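Local structure of BH0493 protein (Bacillus halodurans C-125, 2QEE) at residues V286-L289 / L290-P294; V312-A315 / R316-N320. The protein binds zinc and is probably a metal-dependent enzyme of the amidohydrolase superfamily. All blocks are in the same frame, centred on the assembly; numbering follows the deposited sequence.

Interactions 1 and 2 are the C-terminal turns of two helices, 284-292 and 308-317, that follow each other in the chain with strand 298-302 between them; their centres lie about 11 Å apart. They touch directly. Leu290 CB packs 3.7 Å from Phe318 CG, and Asn320 ND2 approaches Leu290 O at 3.1 Å, probably as a hydrogen bond, so the end of the second helix is tied to the end of the first. Both contacts also reach a second subunit. Their centres are about 23 and 21 Å from the centre of the chain, and both lie away from the zinc site formed by His28, His30 and Asp357.

Interaction 1 of 2, residues V286-L289 / L290-P294; sequences VEHL and LREYP
Four successive i to i+4 backbone bonds join 286-289 to 290-294, from Leu290 N to Val286 O through to Tyr293 N to Leu289 O at 3.0 Å, the last bent to 135° as Tyr293 leaves helical geometry. One turn apart, Glu287 and Arg291 lie side by side and form a salt bridge. Glu287 OE2 offers its anti lone pair to Arg291 NH1 at 2.8 Å, close to the guanidinium plane, while NH2 of the same arginine adds a weak bond to OE2. The carboxylate and guanidinium planes stand 81° apart. A bend at chi3 (55°) turns the Arg291 head so that NE also forms a salt bridge with Glu292 OE2, 3.0 Å away.

Glu292 serves His288 as well: its CG sits over the centre of the imidazole, 3.5 Å from the centroid, in a CH-pi contact. A water 2.6 Å from His288 NE2 lies in the ring plane and bonds weakly to Tyr293 OH. Val286 CG1 packs against Leu290 CD1, and Leu289 CD2 lies 4.1 Å from Tyr293 CD2, next to Phe298 and Leu247. Glu287 OE1 forms a salt bridge with Lys264 of the second subunit, and Arg291 NH1 donates to Val267 O there. Two carboxylates flanking one guanidinium would favour its positive charge and limit its rotation. Glu287 and Arg291 thus carry the network across the interface, while Glu292 adds a second carboxylate from within the helix.

Interaction 2 of 2, residues V312-A315 / R316-N320; sequences VVLA and RKFSN
Lys317 curls back over the last turn of helix 308-317, meeting the carbonyl oxygens of Val313 and Leu314. Its CB lies 3.3 Å from Leu314 O. With CG anti to the carbonyl carbon (chi1 -52°), that atom comes 3.4 Å from Val313 O, and CD stays near the same oxygen. Bends at chi2 and chi3 then keep CE alongside Val313, 3.7 Å from its O and near its CG1, before NZ leaves the helix to donate to Asp276 O of the second subunit. Shortened to an alanine here, the side chain would probably leave Asp276 O of the second subunit without its lysine donor and Val313 without the methylene chain alongside it.

The backbone beneath is changing its pattern. Arg316 N still bonds to Val312 O in the carbonyl plane, but Lys317 N reaches Val313 O only weakly and bonds to Leu314 O at 2.9 Å, from 67° above that carbonyl's plane. Phe318 N shares weak bonds with Leu314 O and Ala315 O. Leu314 CD1 meets the Phe318 ring at its edge, in the ring plane, 3.7 Å from CE2; Leu314 also packs on Val286 of helix 284-292. Arg316 runs out beside Lys317, its NH1 bonded to Met346 O and in a salt bridge with Glu56 of the second subunit. The arrangement is the weakly bonded C-terminal turn of the helix in a beta-alpha-beta unit, where the chain passes into strand 321-323, parallel to 298-302, as in the barrel fold of amidohydrolases.

Interaction 1 of 2, residues V286-L289 / L290-P294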
loop_
_atom_site.group_PDB
_atom_site.type_symbol
_atom_site.label_atom_id
_atom_site.label_comp_id
_atom_site.label_asym_id
_atom_site.label_seq_id
_atom_site.Cartn_x
_atom_site.Cartn_y
_atom_site.Cartn_z
ATOM N N VAL C 286 10.002 -14.866 11.124
ATOM C CA VAL C 286 10.957 -13.779 11.463
ATOM C C VAL C 286 10.747 -13.362 12.918
ATOM O O VAL C 286 11.721 -13.198 13.671
ATOM C CB VAL C 286 10.814 -12.527 10.550
ATOM C CG1 VAL C 286 11.877 -11.495 10.937
ATOM C CG2 VAL C 286 10.903 -12.942 9.043
ATOM N N GLU C 287 9.480 -13.181 13.305
ATOM C CA GLU C 287 9.105 -12.891 14.684
ATOM C C GLU C 287 9.682 -13.923 15.660
ATOM O O GLU C 287 10.302 -13.579 16.686
ATOM C CB GLU C 287 7.564 -12.846 14.777
ATOM C CG GLU C 287 7.081 -12.449 16.161
ATOM C CD GLU C 287 5.636 -12.843 16.392
ATOM O OE1 GLU C 287 4.825 -12.689 15.451
ATOM O OE2 GLU C 287 5.295 -13.267 17.515
ATOM N N HIS C 288 9.470 -15.188 15.338
ATOM C CA HIS C 288 9.989 -16.268 16.185
ATOM C C HIS C 288 11.519 -16.217 16.330
ATOM O O HIS C 288 12.075 -16.288 17.450
ATOM C CB HIS C 288 9.533 -17.620 15.600
ATOM C CG HIS C 288 10.055 -18.787 16.367
ATOM N ND1 HIS C 288 9.283 -19.482 17.280
ATOM C CD2 HIS C 288 11.298 -19.331 16.423
ATOM C CE1 HIS C 288 10.031 -20.412 17.852
ATOM N NE2 HIS C 288 11.241 -20.369 17.325
ATOM N N LEU C 289 12.205 -16.066 15.206
ATOM C CA LEU C 289 13.660 -15.997 15.193
ATOM C C LEU C 289 14.120 -14.858 16.094
ATOM O O LEU C 289 14.981 -15.059 16.938
ATOM C CB LEU C 289 14.164 -15.831 13.763
ATOM C CG LEU C 289 14.210 -17.137 12.927
ATOM C CD1 LEU C 289 14.438 -16.854 11.435
ATOM C CD2 LEU C 289 15.341 -18.067 13.474
ATOM N N LEU C 290 13.528 -13.677 15.940
ATOM C CA LEU C 290 13.975 -12.538 16.738
ATOM C C LEU C 290 13.749 -12.694 18.247
ATOM O O LEU C 290 14.601 -12.309 19.076
ATOM C CB LEU C 290 13.251 -11.288 16.266
ATOM C CG LEU C 290 13.673 -10.866 14.856
ATOM C CD1 LEU C 290 12.616 -9.832 14.384
ATOM C CD2 LEU C 290 15.120 -10.181 14.846
ATOM N N ARG C 291 12.579 -13.219 18.598
ATOM C CA ARG C 291 12.226 -13.403 19.990
ATOM C C ARG C 291 13.057 -14.502 20.646
ATOM O O ARG C 291 13.587 -14.315 21.749
ATOM C CB ARG C 291 10.750 -13.739 20.116
ATOM C CG ARG C 291 10.295 -14.093 21.558
ATOM C CD ARG C 291 8.808 -14.239 21.651
ATOM N NE ARG C 291 8.311 -15.215 20.682
ATOM C CZ ARG C 291 7.566 -14.863 19.628
ATOM N NH1 ARG C 291 7.206 -13.584 19.493
ATOM N NH2 ARG C 291 7.174 -15.781 18.730
ATOM N N GLU C 292 13.126 -15.636 19.961
ATOM C CA GLU C 292 13.736 -16.854 20.503
ATOM C C GLU C 292 15.259 -16.918 20.426
ATOM O O GLU C 292 15.858 -17.766 21.128
ATOM C CB GLU C 292 13.125 -18.122 19.859
ATOM C CG GLU C 292 11.618 -18.177 19.924
ATOM C CD GLU C 292 11.033 -18.126 21.339
ATOM O OE1 GLU C 292 11.725 -18.506 22.304
ATOM O OE2 GLU C 292 9.872 -17.681 21.500
ATOM N N TYR C 293 15.883 -16.049 19.607
ATOM C CA TYR C 293 17.328 -15.999 19.461
ATOM C C TYR C 293 17.850 -14.567 19.745
ATOM O O TYR C 293 18.354 -13.892 18.836
ATOM C CB TYR C 293 17.728 -16.502 18.074
ATOM C CG TYR C 293 17.392 -17.959 17.924
ATOM C CD1 TYR C 293 18.312 -18.950 18.317
ATOM C CD2 TYR C 293 16.126 -18.355 17.450
ATOM C CE1 TYR C 293 17.965 -20.323 18.208
ATOM C CE2 TYR C 293 15.771 -19.722 17.340
ATOM C CZ TYR C 293 16.712 -20.683 17.751
ATOM O OH TYR C 293 16.364 -22.017 17.630
ATOM N N PRO C 294 17.670 -14.084 20.995
ATOM C CA PRO C 294 17.999 -12.682 21.357
ATOM C C PRO C 294 19.474 -12.393 21.256
ATOM O O PRO C 294 19.889 -11.206 21.214
ATOM C CB PRO C 294 17.597 -12.594 22.835
ATOM C CG PRO C 294 17.607 -14.026 23.327
ATOM C CD PRO C 294 17.164 -14.838 22.147
HETATM O O HOH W 1 13.028 -22.168 18.049
#

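Interaction 2 of 2, residues V312-A315 / R316-N320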
loop_
_atom_site.group_PDB
_atom_site.type_symbol
_atom_site.label_atom_id
_atom_site.label_comp_id
_atom_site.label_asym_id
_atom_site.label_seq_id
_atom_site.Cartn_x
_atom_site.Cartn_y
_atom_site.Cartn_z
ATOM N N VAL C 312 8.540 -2.833 9.307
ATOM C CA VAL C 312 8.906 -1.672 10.168
ATOM C C VAL C 312 8.369 -1.858 11.554
ATOM O O VAL C 312 9.127 -1.656 12.564
ATOM C CB VAL C 312 8.330 -0.384 9.592
ATOM C CG1 VAL C 312 8.652 0.803 10.519
ATOM C CG2 VAL C 312 8.921 -0.193 8.205
ATOM N N VAL C 313 7.111 -2.317 11.693
ATOM C CA VAL C 313 6.596 -2.452 13.065
ATOM C C VAL C 313 7.378 -3.545 13.804
ATOM O O VAL C 313 7.655 -3.427 15.012
ATOM C CB VAL C 313 5.075 -2.797 13.099
ATOM C CG1 VAL C 313 4.574 -2.871 14.570
ATOM C CG2 VAL C 313 4.259 -1.726 12.329
ATOM N N LEU C 314 7.775 -4.588 13.096
ATOM C CA LEU C 314 8.527 -5.662 13.765
ATOM C C LEU C 314 9.891 -5.124 14.270
ATOM O O LEU C 314 10.354 -5.516 15.355
ATOM C CB LEU C 314 8.724 -6.812 12.784
ATOM C CG LEU C 314 9.197 -8.120 13.475
ATOM C CD1 LEU C 314 8.280 -8.595 14.616
ATOM C CD2 LEU C 314 9.316 -9.200 12.396
ATOM N N ALA C 315 10.529 -4.270 13.471
ATOM C CA ALA C 315 11.794 -3.572 13.899
ATOM C C ALA C 315 11.539 -2.748 15.192
ATOM O O ALA C 315 12.417 -2.634 16.088
ATOM C CB ALA C 315 12.320 -2.664 12.815
ATOM N N ARG C 316 10.373 -2.125 15.287
ATOM C CA ARG C 316 10.049 -1.444 16.563
ATOM C C ARG C 316 10.054 -2.406 17.747
ATOM O O ARG C 316 10.274 -1.974 18.865
ATOM C CB ARG C 316 8.677 -0.791 16.547
ATOM C CG ARG C 316 8.573 0.404 15.573
ATOM C CD ARG C 316 7.180 1.076 15.703
ATOM N NE ARG C 316 6.821 1.510 17.076
ATOM C CZ ARG C 316 7.199 2.680 17.594
ATOM N NH1 ARG C 316 7.951 3.534 16.892
ATOM N NH2 ARG C 316 6.865 2.975 18.845
ATOM N N LYS C 317 9.767 -3.681 17.504
ATOM C CA LYS C 317 9.663 -4.651 18.639
ATOM C C LYS C 317 11.004 -5.232 19.051
ATOM O O LYS C 317 11.183 -5.606 20.205
ATOM C CB LYS C 317 8.783 -5.841 18.295
ATOM C CG LYS C 317 7.391 -5.496 17.754
ATOM C CD LYS C 317 6.613 -4.742 18.811
ATOM C CE LYS C 317 6.408 -3.250 18.455
ATOM N NZ LYS C 317 5.503 -2.581 19.510
ATOM N N PHE C 318 11.902 -5.353 18.088
ATOM C CA PHE C 318 13.168 -6.118 18.312
ATOM C C PHE C 318 14.411 -5.397 17.921
ATOM O O PHE C 318 14.635 -5.164 16.741
ATOM C CB PHE C 318 13.137 -7.496 17.605
ATOM C CG PHE C 318 12.049 -8.374 18.108
ATOM C CD1 PHE C 318 12.199 -9.072 19.312
ATOM C CD2 PHE C 318 10.874 -8.492 17.415
ATOM C CE1 PHE C 318 11.183 -9.850 19.796
ATOM C CE2 PHE C 318 9.855 -9.276 17.864
ATOM C CZ PHE C 318 10.000 -9.980 19.083
ATOM N N SER C 319 15.304 -5.145 18.891
ATOM C CA SER C 319 16.533 -4.449 18.598
ATOM C C SER C 319 17.574 -5.306 17.892
ATOM O O SER C 319 18.526 -4.777 17.375
ATOM C CB SER C 319 17.150 -3.855 19.865
ATOM O OG SER C 319 17.381 -4.864 20.873
ATOM N N ASN C 320 17.397 -6.651 17.919
ATOM C CA ASN C 320 18.247 -7.560 17.183
ATOM C C ASN C 320 17.841 -7.744 15.701
ATOM O O ASN C 320 18.425 -8.564 14.940
ATOM C CB ASN C 320 18.396 -8.917 17.923
ATOM C CG ASN C 320 17.106 -9.657 18.094
ATOM O OD1 ASN C 320 16.013 -9.071 18.204
ATOM N ND2 ASN C 320 17.218 -11.004 18.186
#